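Local structure of putative metal-dependent hydrolase (Parabacteroides distasonis ATCC 8503, 3KL7) at residues 66-70 and 119-123; 93-98 and 106-110; 161-165 and 187-192; 204-210 and 228-234. The protein binds two zinc ions in a metallo-beta-lactamase-type fold and is probably a metal-dependent hydrolase, its substrate not established. All coordinates share one frame; numbering follows the deposited sequence. Where two conformers were deposited one is given.

Interaction 1: 66-70 and 119-123; sequences ADIIL and ISYMK
I68 sets the tip of its longer branch, CD1, among Y121, M122 and I119. The closest approach is to the phenol oxygen, Y121 OH to I68 CD1 at 3.1 Å, and the same methyl lies obliquely to the Y121 ring, 3.8 Å from Y121 CZ. I68 and selenomethionine M122 reach toward each other tip to tip: M122 CE stops 3.4 Å from I68 CD1, a tight carbon pair, and 4.0 Å from I68 CG2, so the terminal methyl of M122 meets both branches of the isoleucine. The M122 chain leaves the backbone extended and bends only at its last torsion (chi3 74°), which turns CE onto I68. In the alpha-beta-beta-alpha sandwich of the metallo-beta-lactamase superfamily, I68 lies on strand 68-71 of one sheet, while 119-122 is a type I turn leading into strand 123-128 of the other; the contact therefore fills part of the layer between the sheets. I119 CG2 also touches the isoleucine tip, 3.8 Å from I68 CD1. Beside it, D67 presents CB to Y121 OH while its carboxylate is held by K89 and S48 N, and the Y121 ring stacks with H47.

Interaction 2: 93-98 and 106-110; sequences EIIANE and KGKVL
K108 sits between two backbone bonds to the neighbouring strand: K108 N donates to I94 O at 2.7 Å, nearly straight (175°), and K108 O accepts from A96 N at 2.8 Å. A third bond, L110 N to A96 O at 2.9 Å, continues the parallel pairing, in which I95 lies beside K108 and A96 beside V109. Beyond the last strand pair a water carries on the link, accepting from E98 N and donating to L110 O. Side chains fill in on both faces. I95 CG2 crosses over the leucine branch point, 3.6 Å from L110 CG and equally close to L110 CD1. I94 CD1 rests on the aliphatic part of K106, 3.6 Å from K106 CE, and the extended lysine carries its ammonium on to a salt bridge with E88. V109 CG1 packs on the first turn of the next helix, 3.8 Å from E98 CB. N97 stands at the N-cap of that helix, its side chain capping a backbone N of 98-104, with OD1 also bonded to S100 OG and ND2 to R144 O. K108 in turn reaches D116 with its ammonium. The whole is a beta-alpha-beta unit: helix 98-104 bridges strand 93-96 and strand 108-109, an edge strand of its sheet, while I95 also packs against strand 68-71 and against strand 123-128 of the second sheet.

Interaction 3: 161-165 and 187-192; sequences GDTED and TMTVSQ. With ZN (zinc ion), chain C; ZN (zinc ion), chain D.
This contact begins at the dinuclear zinc site, where D162 bridges both metals through a single oxygen, D162 OD2 standing 2.3 Å from the zinc of chain C and 2.1 Å from that of chain D, with a water also spanning the pair. H73, H75 and H140 complete one metal's protein ligands, D77, H78 and H209 the other's. The methyl T187 CG2 lies against this carboxylate, 3.7 Å from D162 OD1. E164 and Q192 cross obliquely, carboxylate and amide planes 76° apart, and Q192 NE2 gives a nearly straight hydrogen bond to E164 OE2 at 2.9 Å, on the anti side, somewhat out of the carboxylate plane. The other end of that amide serves the start of helix 190-200: Q192 OE1 accepts from T189 N while Q192 N donates to T189 OG1, a capping box, so one side chain closes the helix N terminus and bonds to E164, two residues beyond the zinc ligand D162. E164 is also gripped by T132 and T133, and D165, beside the Q192 chain, has its salt bridge with K195. Selenomethionine M188 runs along the 163-165 backbone, M188 CG 3.6 Å from E164 CA and M188 SE 3.6 Å from D165 N.

Interaction 4: 204-210 and 228-234; sequences ILYPYHY and DVRIREL. With ZN (zinc ion), chain D.
Y210 OH donates to R232 O at 2.6 Å, the carbonyl oxygen lying at the edge of the phenol ring, near its plane. The same tyrosine is held at its backbone, where Y210 N donates to L234 O at 3.2 Å. Its CG sits between backbone N and carbonyl carbon (chi1 65°), which lays the ring along the 232-234 backbone. At the other end of the contact, strands 204-208 and 228-229 pair in parallel: L205 N bonds to D228 O and R230 N to L205 O, both 2.8 Å. R230 passes slantwise across Y206, ring and guanidinium planes 80° apart, and R230 NH1 donates to Y206 OH at 3.1 Å, a bent bond with the oxygen off the guanidinium plane. I204 CD1 lies over one guanidinium face, toward its rim, and R230 NE makes a salt bridge with D228 OD2 at 2.7 Å. R232 offers a guanidinium face to Y206 CE1, while both Y206 OH and R232 NH2 turn to D20. Beyond the end of strand 228-229, a water joins P207 O, R230 O and R232 N, and P207 CG meets I231 CD1 at 3.5 Å. Both strands belong to a beta-alpha-beta unit with helix 217-221. H209, directly after its first strand, binds the chain D zinc through NE2 at 2.2 Å. The C-terminal segment, through Y210, is thus bonded to the residue next to this ligand.

From the N terminus, interaction 1 closes the longest loop, bringing 119-123 back to strand 68-71, and interaction 2 is nested inside that loop, closing a short beta-alpha-beta unit. The two touch, because strands 68-71 and 93-96 are neighbours in one sheet; interaction 1 also reaches across to the second sheet. Interactions 3 and 4 follow in series, each closed within itself, about 23 to 26 Å from the first two between centres. Interaction 3 joins the loop that carries D162 to the start of helix 190-200, and interaction 4 adds an edge strand of the second sheet. They meet at the chain D zinc and its shared water, and through Y208 OH to G161 N.

Interaction 1: 66-70 and 119-123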
loop_
_atom_site.group_PDB
_atom_site.type_symbol
_atom_site.label_atom_id
_atom_site.label_comp_id
_atom_site.label_asym_id
_atom_site.label_seq_id
_atom_site.Cartn_x
_atom_site.Cartn_y
_atom_site.Cartn_z
ATOM N N ALA A 66 -11.554 11.506 -4.534
ATOM C CA ALA A 66 -10.246 11.049 -4.980
ATOM C C ALA A 66 -9.811 11.709 -6.286
ATOM O O ALA A 66 -10.554 11.734 -7.262
ATOM C CB ALA A 66 -10.261 9.534 -5.156
ATOM N N ASP A 67 -8.610 12.244 -6.295
ATOM C CA ASP A 67 -7.952 12.587 -7.543
ATOM C C ASP A 67 -7.382 11.308 -8.154
ATOM O O ASP A 67 -7.301 11.167 -9.381
ATOM C CB ASP A 67 -6.834 13.590 -7.301
ATOM C CG ASP A 67 -7.358 14.967 -6.922
ATOM O OD1 ASP A 67 -7.872 15.663 -7.810
ATOM O OD2 ASP A 67 -7.247 15.350 -5.731
ATOM N N ILE A 68 -7.002 10.375 -7.290
ATOM C CA ILE A 68 -6.402 9.135 -7.716
ATOM C C ILE A 68 -6.852 7.989 -6.848
ATOM O O ILE A 68 -6.902 8.129 -5.625
ATOM C CB ILE A 68 -4.852 9.210 -7.639
ATOM C CG1 ILE A 68 -4.342 10.348 -8.540
ATOM C CG2 ILE A 68 -4.212 7.852 -8.057
ATOM C CD1 ILE A 68 -2.859 10.585 -8.421
ATOM N N ILE A 69 -7.179 6.845 -7.483
ATOM C CA ILE A 69 -7.462 5.600 -6.759
ATOM C C ILE A 69 -6.498 4.526 -7.219
ATOM O O ILE A 69 -6.417 4.207 -8.407
ATOM C CB ILE A 69 -8.942 5.117 -6.964
ATOM C CG1 ILE A 69 -9.932 6.228 -6.507
ATOM C CG2 ILE A 69 -9.201 3.738 -6.189
ATOM C CD1 ILE A 69 -11.368 5.978 -6.879
ATOM N N LEU A 70 -5.748 3.992 -6.273
ATOM C CA LEU A 70 -4.775 2.936 -6.527
ATOM C C LEU A 70 -5.351 1.590 -6.070
ATOM O O LEU A 70 -5.711 1.444 -4.907
ATOM C CB LEU A 70 -3.518 3.187 -5.695
ATOM C CG LEU A 70 -2.275 3.702 -6.340
ATOM C CD1 LEU A 70 -1.891 2.833 -7.556
ATOM C CD2 LEU A 70 -2.471 5.143 -6.734
ATOM N N ILE A 119 1.468 11.500 -13.732
ATOM C CA ILE A 119 0.949 12.402 -12.681
ATOM C C ILE A 119 2.116 13.244 -12.206
ATOM O O ILE A 119 3.072 12.717 -11.643
ATOM C CB ILE A 119 0.386 11.637 -11.457
ATOM C CG1 ILE A 119 -0.508 10.488 -11.891
ATOM C CG2 ILE A 119 -0.407 12.603 -10.550
ATOM C CD1 ILE A 119 -1.522 10.894 -12.893
ATOM N N SER A 120 2.033 14.551 -12.413
ATOM C CA SER A 120 3.186 15.418 -12.216
ATOM C C SER A 120 3.639 15.507 -10.766
ATOM O O SER A 120 4.779 15.858 -10.507
ATOM C CB SER A 120 2.898 16.813 -12.742
ATOM O OG SER A 120 1.919 17.453 -11.947
ATOM N N TYR A 121 2.742 15.188 -9.826
ATOM C CA TYR A 121 3.038 15.319 -8.393
ATOM C C TYR A 121 3.283 13.974 -7.702
ATOM O O TYR A 121 3.528 13.934 -6.495
ATOM C CB TYR A 121 1.901 16.075 -7.674
ATOM C CG TYR A 121 0.539 15.436 -7.793
ATOM C CD1 TYR A 121 0.160 14.393 -6.944
ATOM C CD2 TYR A 121 -0.388 15.888 -8.736
ATOM C CE1 TYR A 121 -1.123 13.788 -7.047
ATOM C CE2 TYR A 121 -1.674 15.294 -8.850
ATOM C CZ TYR A 121 -2.026 14.246 -8.000
ATOM O OH TYR A 121 -3.282 13.652 -8.103
HETATM N N MSE A 122 3.219 12.880 -8.454
HETATM C CA MSE A 122 3.367 11.556 -7.851
HETATM C C MSE A 122 3.782 10.521 -8.862
HETATM O O MSE A 122 2.971 10.105 -9.705
HETATM C CB MSE A 122 2.062 11.109 -7.196
HETATM C CG MSE A 122 2.181 9.748 -6.513
HETATM SE SE MSE A 122 0.565 9.128 -5.764
HETATM C CE MSE A 122 -0.327 8.651 -7.385
ATOM N N LYS A 123 5.050 10.087 -8.775
ATOM C CA LYS A 123 5.561 9.038 -9.637
ATOM C C LYS A 123 5.125 7.732 -9.060
ATOM O O LYS A 123 5.126 7.563 -7.844
ATOM C CB LYS A 123 7.102 9.101 -9.721
ATOM C CG LYS A 123 7.734 7.945 -10.495
ATOM C CD LYS A 123 9.236 8.156 -10.721
ATOM C CE LYS A 123 10.033 7.911 -9.435
ATOM N NZ LYS A 123 11.497 7.855 -9.678
#

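Interaction 2: 93-98 and 106-110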
loop_
_atom_site.group_PDB
_atom_site.type_symbol
_atom_site.label_atom_id
_atom_site.label_comp_id
_atom_site.label_asym_id
_atom_site.label_seq_id
_atom_site.Cartn_x
_atom_site.Cartn_y
_atom_site.Cartn_z
ATOM N N GLU A 93 -8.471 9.511 -11.684
ATOM C CA GLU A 93 -7.718 8.492 -12.439
ATOM C C GLU A 93 -7.521 7.270 -11.559
ATOM O O GLU A 93 -6.944 7.362 -10.469
ATOM C CB GLU A 93 -6.346 9.028 -12.908
ATOM C CG GLU A 93 -5.527 8.010 -13.799
ATOM C CD GLU A 93 -6.088 7.862 -15.228
ATOM O OE1 GLU A 93 -5.715 8.680 -16.108
ATOM O OE2 GLU A 93 -6.894 6.917 -15.471
ATOM N N ILE A 94 -8.009 6.124 -12.034
ATOM C CA ILE A 94 -7.831 4.848 -11.329
ATOM C C ILE A 94 -6.582 4.155 -11.909
ATOM O O ILE A 94 -6.477 3.996 -13.119
ATOM C CB ILE A 94 -9.073 3.939 -11.520
ATOM C CG1 ILE A 94 -10.320 4.631 -10.945
ATOM C CG2 ILE A 94 -8.855 2.554 -10.858
ATOM C CD1 ILE A 94 -11.638 3.910 -11.241
ATOM N N ILE A 95 -5.628 3.789 -11.043
ATOM C CA ILE A 95 -4.422 3.036 -11.462
ATOM C C ILE A 95 -4.469 1.654 -10.785
ATOM O O ILE A 95 -4.565 1.574 -9.566
ATOM C CB ILE A 95 -3.072 3.774 -11.048
ATOM C CG1 ILE A 95 -2.870 5.067 -11.867
ATOM C CG2 ILE A 95 -1.859 2.880 -11.340
ATOM C CD1 ILE A 95 -3.851 6.179 -11.554
ATOM N N ALA A 96 -4.409 0.574 -11.571
ATOM C CA ALA A 96 -4.676 -0.779 -11.023
ATOM C C ALA A 96 -3.880 -1.876 -11.739
ATOM O O ALA A 96 -3.311 -1.647 -12.801
ATOM C CB ALA A 96 -6.176 -1.085 -11.106
ATOM N N ASN A 97 -3.836 -3.066 -11.141
ATOM C CA ASN A 97 -3.293 -4.219 -11.828
ATOM C C ASN A 97 -4.292 -4.641 -12.883
ATOM O O ASN A 97 -5.426 -4.217 -12.856
ATOM C CB ASN A 97 -2.969 -5.375 -10.848
ATOM C CG ASN A 97 -4.218 -6.008 -10.238
ATOM O OD1 ASN A 97 -5.204 -5.322 -9.968
ATOM N ND2 ASN A 97 -4.173 -7.346 -10.013
ATOM N N GLU A 98 -3.864 -5.468 -13.814
ATOM C CA GLU A 98 -4.678 -5.789 -14.964
ATOM C C GLU A 98 -6.031 -6.441 -14.590
ATOM O O GLU A 98 -7.077 -6.034 -15.084
ATOM C CB GLU A 98 -3.901 -6.670 -15.922
ATOM C CG GLU A 98 -4.762 -7.271 -17.036
ATOM C CD GLU A 98 -3.945 -7.898 -18.158
ATOM O OE1 GLU A 98 -2.725 -8.050 -18.010
ATOM O OE2 GLU A 98 -4.538 -8.240 -19.199
ATOM N N LYS A 106 -12.694 0.089 -16.230
ATOM C CA LYS A 106 -12.103 1.410 -16.417
ATOM C C LYS A 106 -10.813 1.503 -15.631
ATOM O O LYS A 106 -10.540 0.672 -14.772
ATOM C CB LYS A 106 -13.085 2.519 -15.972
ATOM C CG LYS A 106 -13.400 2.534 -14.464
ATOM C CD LYS A 106 -14.676 3.413 -14.119
ATOM C CE LYS A 106 -14.962 3.417 -12.584
ATOM N NZ LYS A 106 -16.321 3.915 -12.239
ATOM N N GLY A 107 -10.020 2.510 -15.935
ATOM C CA GLY A 107 -8.780 2.729 -15.236
ATOM C C GLY A 107 -7.566 2.333 -16.052
ATOM O O GLY A 107 -7.685 1.699 -17.101
ATOM N N LYS A 108 -6.390 2.716 -15.541
ATOM C CA LYS A 108 -5.100 2.442 -16.178
ATOM C C LYS A 108 -4.461 1.182 -15.570
ATOM O O LYS A 108 -4.501 0.983 -14.368
ATOM C CB LYS A 108 -4.183 3.644 -15.979
ATOM C CG LYS A 108 -2.841 3.492 -16.574
ATOM C CD LYS A 108 -1.878 4.599 -16.090
ATOM C CE LYS A 108 -2.240 5.941 -16.634
ATOM N NZ LYS A 108 -1.137 6.851 -16.497
ATOM N N VAL A 109 -3.884 0.340 -16.430
ATOM C CA VAL A 109 -3.260 -0.921 -16.014
ATOM C C VAL A 109 -1.748 -0.748 -15.846
ATOM O O VAL A 109 -1.078 -0.295 -16.756
ATOM C CB VAL A 109 -3.475 -2.041 -17.101
ATOM C CG1 VAL A 109 -2.609 -3.246 -16.811
ATOM C CG2 VAL A 109 -4.913 -2.417 -17.196
ATOM N N LEU A 110 -1.219 -1.115 -14.679
ATOM C CA LEU A 110 0.219 -1.213 -14.497
ATOM C C LEU A 110 0.569 -2.660 -14.243
ATOM O O LEU A 110 -0.124 -3.335 -13.508
ATOM C CB LEU A 110 0.708 -0.348 -13.307
ATOM C CG LEU A 110 0.509 1.164 -13.355
ATOM C CD1 LEU A 110 1.418 1.840 -12.335
ATOM C CD2 LEU A 110 0.792 1.684 -14.689
HETATM O O HOH W 1 -0.969 -6.047 -13.862
#

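Interaction 3: 161-165 and 187-192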
loop_
_atom_site.group_PDB
_atom_site.type_symbol
_atom_site.label_atom_id
_atom_site.label_comp_id
_atom_site.label_asym_id
_atom_site.label_seq_id
_atom_site.Cartn_x
_atom_site.Cartn_y
_atom_site.Cartn_z
ATOM N N GLY A 161 1.043 -4.048 -0.758
ATOM C CA GLY A 161 -0.136 -4.864 -1.092
ATOM C C GLY A 161 -0.039 -6.213 -0.362
ATOM O O GLY A 161 0.476 -6.267 0.761
ATOM N N ASP A 162 -0.519 -7.293 -0.993
ATOM C CA ASP A 162 -0.480 -8.632 -0.366
ATOM C C ASP A 162 0.670 -9.482 -0.930
ATOM O O ASP A 162 0.671 -9.838 -2.095
ATOM C CB ASP A 162 -1.829 -9.353 -0.529
ATOM C CG ASP A 162 -2.910 -8.795 0.413
ATOM O OD1 ASP A 162 -2.590 -7.878 1.238
ATOM O OD2 ASP A 162 -4.059 -9.274 0.350
ATOM N N THR A 163 1.650 -9.788 -0.068
ATOM C CA THR A 163 2.873 -10.464 -0.492
ATOM C C THR A 163 3.538 -11.180 0.685
ATOM O O THR A 163 3.175 -10.984 1.825
ATOM C CB THR A 163 3.860 -9.445 -1.077
ATOM O OG1 THR A 163 5.061 -10.113 -1.529
ATOM C CG2 THR A 163 4.210 -8.373 -0.029
ATOM N N GLU A 164 4.500 -12.018 0.391
ATOM C CA GLU A 164 5.367 -12.564 1.419
ATOM C C GLU A 164 6.742 -11.903 1.272
ATOM O O GLU A 164 6.893 -10.932 0.503
ATOM C CB GLU A 164 5.423 -14.122 1.323
ATOM C CG GLU A 164 4.267 -14.801 2.111
ATOM C CD GLU A 164 4.242 -16.312 1.984
ATOM O OE1 GLU A 164 3.840 -16.807 0.905
ATOM O OE2 GLU A 164 4.599 -17.009 2.988
ATOM N N ASP A 165 7.735 -12.392 2.010
ATOM C CA ASP A 165 9.076 -11.786 1.980
ATOM C C ASP A 165 9.810 -12.192 0.719
ATOM O O ASP A 165 10.765 -12.971 0.757
ATOM C CB ASP A 165 9.883 -12.177 3.226
ATOM C CG ASP A 165 9.938 -13.698 3.445
ATOM O OD1 ASP A 165 8.904 -14.367 3.245
ATOM O OD2 ASP A 165 11.016 -14.212 3.824
ATOM N N THR A 187 -0.673 -13.358 3.978
ATOM C CA THR A 187 0.539 -12.599 3.757
ATOM C C THR A 187 1.640 -13.045 4.743
ATOM O O THR A 187 1.963 -14.237 4.791
ATOM C CB THR A 187 0.271 -11.067 3.767
ATOM O OG1 THR A 187 -0.147 -10.639 5.069
ATOM C CG2 THR A 187 -0.806 -10.713 2.751
HETATM N N MSE A 188 2.195 -12.125 5.527
HETATM C CA MSE A 188 3.421 -12.419 6.297
HETATM C C MSE A 188 3.213 -12.661 7.814
HETATM O O MSE A 188 2.312 -12.056 8.460
HETATM C CB MSE A 188 4.454 -11.281 6.103
HETATM C CG MSE A 188 5.182 -11.351 4.769
HETATM SE SE MSE A 188 6.581 -10.033 4.527
HETATM C CE MSE A 188 5.426 -8.558 4.066
ATOM N N THR A 189 4.056 -13.537 8.375
ATOM C CA THR A 189 4.188 -13.665 9.829
ATOM C C THR A 189 5.102 -12.560 10.305
ATOM O O THR A 189 5.692 -11.830 9.490
ATOM C CB THR A 189 4.827 -14.992 10.244
ATOM O OG1 THR A 189 6.194 -15.012 9.796
ATOM C CG2 THR A 189 4.040 -16.207 9.657
ATOM N N VAL A 190 5.237 -12.424 11.619
ATOM C CA VAL A 190 6.043 -11.339 12.185
ATOM C C VAL A 190 7.494 -11.500 11.771
ATOM O O VAL A 190 8.145 -10.527 11.385
ATOM C CB VAL A 190 5.901 -11.280 13.717
ATOM C CG1 VAL A 190 6.977 -10.392 14.331
ATOM C CG2 VAL A 190 4.474 -10.792 14.098
ATOM N N SER A 191 7.992 -12.731 11.815
ATOM C CA SER A 191 9.372 -13.010 11.429
ATOM C C SER A 191 9.630 -12.725 9.965
ATOM O O SER A 191 10.679 -12.194 9.619
ATOM C CB SER A 191 9.754 -14.431 11.763
ATOM O OG SER A 191 9.974 -14.559 13.155
ATOM N N GLN A 192 8.667 -13.068 9.107
ATOM C CA GLN A 192 8.784 -12.803 7.669
ATOM C C GLN A 192 8.836 -11.334 7.391
ATOM O O GLN A 192 9.649 -10.892 6.606
ATOM C CB GLN A 192 7.612 -13.383 6.917
ATOM C CG GLN A 192 7.795 -14.768 6.456
ATOM C CD GLN A 192 6.555 -15.275 5.767
ATOM O OE1 GLN A 192 5.463 -14.930 6.150
ATOM N NE2 GLN A 192 6.728 -16.093 4.742
HETATM ZN ZN ZN C . -5.235 -10.565 -1.141
HETATM ZN ZN ZN D . -5.800 -8.838 1.423
HETATM O O HOH W 2 3.710 -16.823 5.724
HETATM O O HOH W 3 -6.815 -9.913 -0.028
#

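Interaction 4: 204-210 and 228-234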
loop_
_atom_site.group_PDB
_atom_site.type_symbol
_atom_site.label_atom_id
_atom_site.label_comp_id
_atom_site.label_asym_id
_atom_site.label_seq_id
_atom_site.Cartn_x
_atom_site.Cartn_y
_atom_site.Cartn_z
ATOM N N ILE A 204 10.890 4.237 7.937
ATOM C CA ILE A 204 9.675 4.110 8.739
ATOM C C ILE A 204 8.866 2.944 8.243
ATOM O O ILE A 204 8.678 2.799 7.051
ATOM C CB ILE A 204 8.839 5.403 8.666
ATOM C CG1 ILE A 204 9.558 6.508 9.443
ATOM C CG2 ILE A 204 7.419 5.169 9.228
ATOM C CD1 ILE A 204 9.266 7.862 8.971
ATOM N N LEU A 205 8.399 2.088 9.168
ATOM C CA LEU A 205 7.644 0.885 8.781
ATOM C C LEU A 205 6.312 0.844 9.478
ATOM O O LEU A 205 6.254 0.785 10.698
ATOM C CB LEU A 205 8.444 -0.410 9.114
ATOM C CG LEU A 205 7.681 -1.777 8.899
ATOM C CD1 LEU A 205 7.439 -2.022 7.443
ATOM C CD2 LEU A 205 8.441 -2.972 9.509
ATOM N N TYR A 206 5.239 0.864 8.697
ATOM C CA TYR A 206 3.895 0.644 9.224
ATOM C C TYR A 206 3.433 -0.777 8.877
ATOM O O TYR A 206 3.059 -1.043 7.721
ATOM C CB TYR A 206 2.882 1.619 8.589
ATOM C CG TYR A 206 3.023 3.084 8.993
ATOM C CD1 TYR A 206 2.428 3.562 10.136
ATOM C CD2 TYR A 206 3.728 3.983 8.196
ATOM C CE1 TYR A 206 2.545 4.893 10.500
ATOM C CE2 TYR A 206 3.844 5.310 8.549
ATOM C CZ TYR A 206 3.250 5.760 9.702
ATOM O OH TYR A 206 3.364 7.084 10.061
ATOM N N PRO A 207 3.436 -1.691 9.860
ATOM C CA PRO A 207 2.731 -2.917 9.575
ATOM C C PRO A 207 1.262 -2.631 9.260
ATOM O O PRO A 207 0.613 -1.850 9.967
ATOM C CB PRO A 207 2.847 -3.703 10.890
ATOM C CG PRO A 207 3.258 -2.740 11.885
ATOM C CD PRO A 207 4.037 -1.709 11.189
ATOM N N TYR A 208 0.735 -3.249 8.214
ATOM C CA TYR A 208 -0.671 -3.105 7.927
ATOM C C TYR A 208 -1.282 -4.416 7.447
ATOM O O TYR A 208 -0.585 -5.454 7.364
ATOM C CB TYR A 208 -0.908 -1.909 6.973
ATOM C CG TYR A 208 -0.792 -2.149 5.458
ATOM C CD1 TYR A 208 0.002 -3.173 4.924
ATOM C CD2 TYR A 208 -1.436 -1.307 4.578
ATOM C CE1 TYR A 208 0.100 -3.364 3.568
ATOM C CE2 TYR A 208 -1.344 -1.481 3.216
ATOM C CZ TYR A 208 -0.579 -2.508 2.706
ATOM O OH TYR A 208 -0.498 -2.677 1.328
ATOM N N HIS A 209 -2.584 -4.408 7.192
ATOM C CA HIS A 209 -3.257 -5.611 6.737
ATOM C C HIS A 209 -2.892 -6.757 7.709
ATOM O O HIS A 209 -2.590 -7.876 7.276
ATOM C CB HIS A 209 -2.783 -5.934 5.275
ATOM C CG HIS A 209 -3.597 -6.987 4.559
ATOM N ND1 HIS A 209 -3.312 -8.333 4.641
ATOM C CD2 HIS A 209 -4.642 -6.879 3.698
ATOM C CE1 HIS A 209 -4.169 -9.013 3.887
ATOM N NE2 HIS A 209 -4.984 -8.156 3.307
ATOM N N TYR A 210 -2.939 -6.479 9.030
ATOM C CA TYR A 210 -2.436 -7.470 10.018
ATOM C C TYR A 210 -3.469 -8.258 10.818
ATOM O O TYR A 210 -3.105 -9.056 11.686
ATOM C CB TYR A 210 -1.340 -6.880 10.933
ATOM C CG TYR A 210 -1.750 -5.740 11.891
ATOM C CD1 TYR A 210 -2.294 -6.013 13.128
ATOM C CD2 TYR A 210 -1.515 -4.427 11.568
ATOM C CE1 TYR A 210 -2.625 -5.010 14.001
ATOM C CE2 TYR A 210 -1.852 -3.410 12.431
ATOM C CZ TYR A 210 -2.401 -3.707 13.649
ATOM O OH TYR A 210 -2.732 -2.694 14.530
ATOM N N ASP A 228 11.907 2.641 12.316
ATOM C CA ASP A 228 10.827 3.070 13.204
ATOM C C ASP A 228 9.555 2.294 12.847
ATOM O O ASP A 228 8.887 2.591 11.869
ATOM C CB ASP A 228 10.600 4.575 13.103
ATOM C CG ASP A 228 9.462 5.073 14.027
ATOM O OD1 ASP A 228 9.049 4.320 14.971
ATOM O OD2 ASP A 228 8.981 6.223 13.806
ATOM N N VAL A 229 9.253 1.282 13.638
ATOM C CA VAL A 229 8.054 0.481 13.436
ATOM C C VAL A 229 6.929 1.205 14.141
ATOM O O VAL A 229 7.000 1.391 15.335
ATOM C CB VAL A 229 8.223 -0.947 14.040
ATOM C CG1 VAL A 229 7.007 -1.803 13.756
ATOM C CG2 VAL A 229 9.508 -1.615 13.498
ATOM N N ARG A 230 5.909 1.641 13.387
ATOM C CA ARG A 230 4.783 2.405 13.958
ATOM C C ARG A 230 3.524 1.591 13.884
ATOM O O ARG A 230 3.092 1.211 12.795
ATOM C CB ARG A 230 4.575 3.713 13.199
ATOM C CG ARG A 230 5.804 4.634 13.196
ATOM C CD ARG A 230 5.537 5.925 12.453
ATOM N NE ARG A 230 6.665 6.840 12.547
ATOM C CZ ARG A 230 6.629 8.125 12.169
ATOM N NH1 ARG A 230 5.513 8.650 11.667
ATOM N NH2 ARG A 230 7.706 8.883 12.299
ATOM N N ILE A 231 2.934 1.312 15.030
ATOM C CA ILE A 231 1.704 0.519 15.081
ATOM C C ILE A 231 0.460 1.426 15.005
ATOM O O ILE A 231 0.264 2.323 15.830
ATOM C CB ILE A 231 1.631 -0.357 16.372
ATOM C CG1 ILE A 231 2.905 -1.178 16.522
ATOM C CG2 ILE A 231 0.422 -1.285 16.334
ATOM C CD1 ILE A 231 3.224 -2.002 15.327
ATOM N N ARG A 232 -0.360 1.174 13.996
ATOM C CA ARG A 232 -1.601 1.892 13.792
ATOM C C ARG A 232 -2.745 0.889 13.682
ATOM O O ARG A 232 -2.515 -0.301 13.618
ATOM C CB ARG A 232 -1.498 2.740 12.529
ATOM C CG ARG A 232 -0.384 3.807 12.595
ATOM C CD ARG A 232 -0.674 4.877 13.641
ATOM N NE ARG A 232 0.344 5.930 13.676
ATOM C CZ ARG A 232 1.474 5.880 14.407
ATOM N NH1 ARG A 232 1.754 4.832 15.178
ATOM N NH2 ARG A 232 2.320 6.870 14.353
ATOM N N GLU A 233 -3.978 1.377 13.677
ATOM C CA GLU A 233 -5.139 0.483 13.631
ATOM C C GLU A 233 -5.393 0.022 12.204
ATOM O O GLU A 233 -6.335 0.473 11.545
ATOM C CB GLU A 233 -6.382 1.156 14.222
ATOM C CG GLU A 233 -6.255 1.510 15.718
ATOM C CD GLU A 233 -5.889 0.302 16.588
ATOM O OE1 GLU A 233 -6.794 -0.509 16.903
ATOM O OE2 GLU A 233 -4.697 0.176 16.962
ATOM N N LEU A 234 -4.537 -0.885 11.739
ATOM C CA LEU A 234 -4.569 -1.344 10.365
ATOM C C LEU A 234 -4.709 -2.868 10.290
ATOM O O LEU A 234 -4.059 -3.533 9.464
ATOM C CB LEU A 234 -3.304 -0.882 9.613
ATOM C CG LEU A 234 -3.245 0.619 9.307
ATOM C CD1 LEU A 234 -1.830 1.064 8.963
ATOM C CD2 LEU A 234 -4.217 0.984 8.209
HETATM ZN ZN ZN D . -5.800 -8.838 1.423
HETATM O O HOH W 4 0.870 0.291 11.666
HETATM O O HOH W 3 -6.815 -9.913 -0.028
#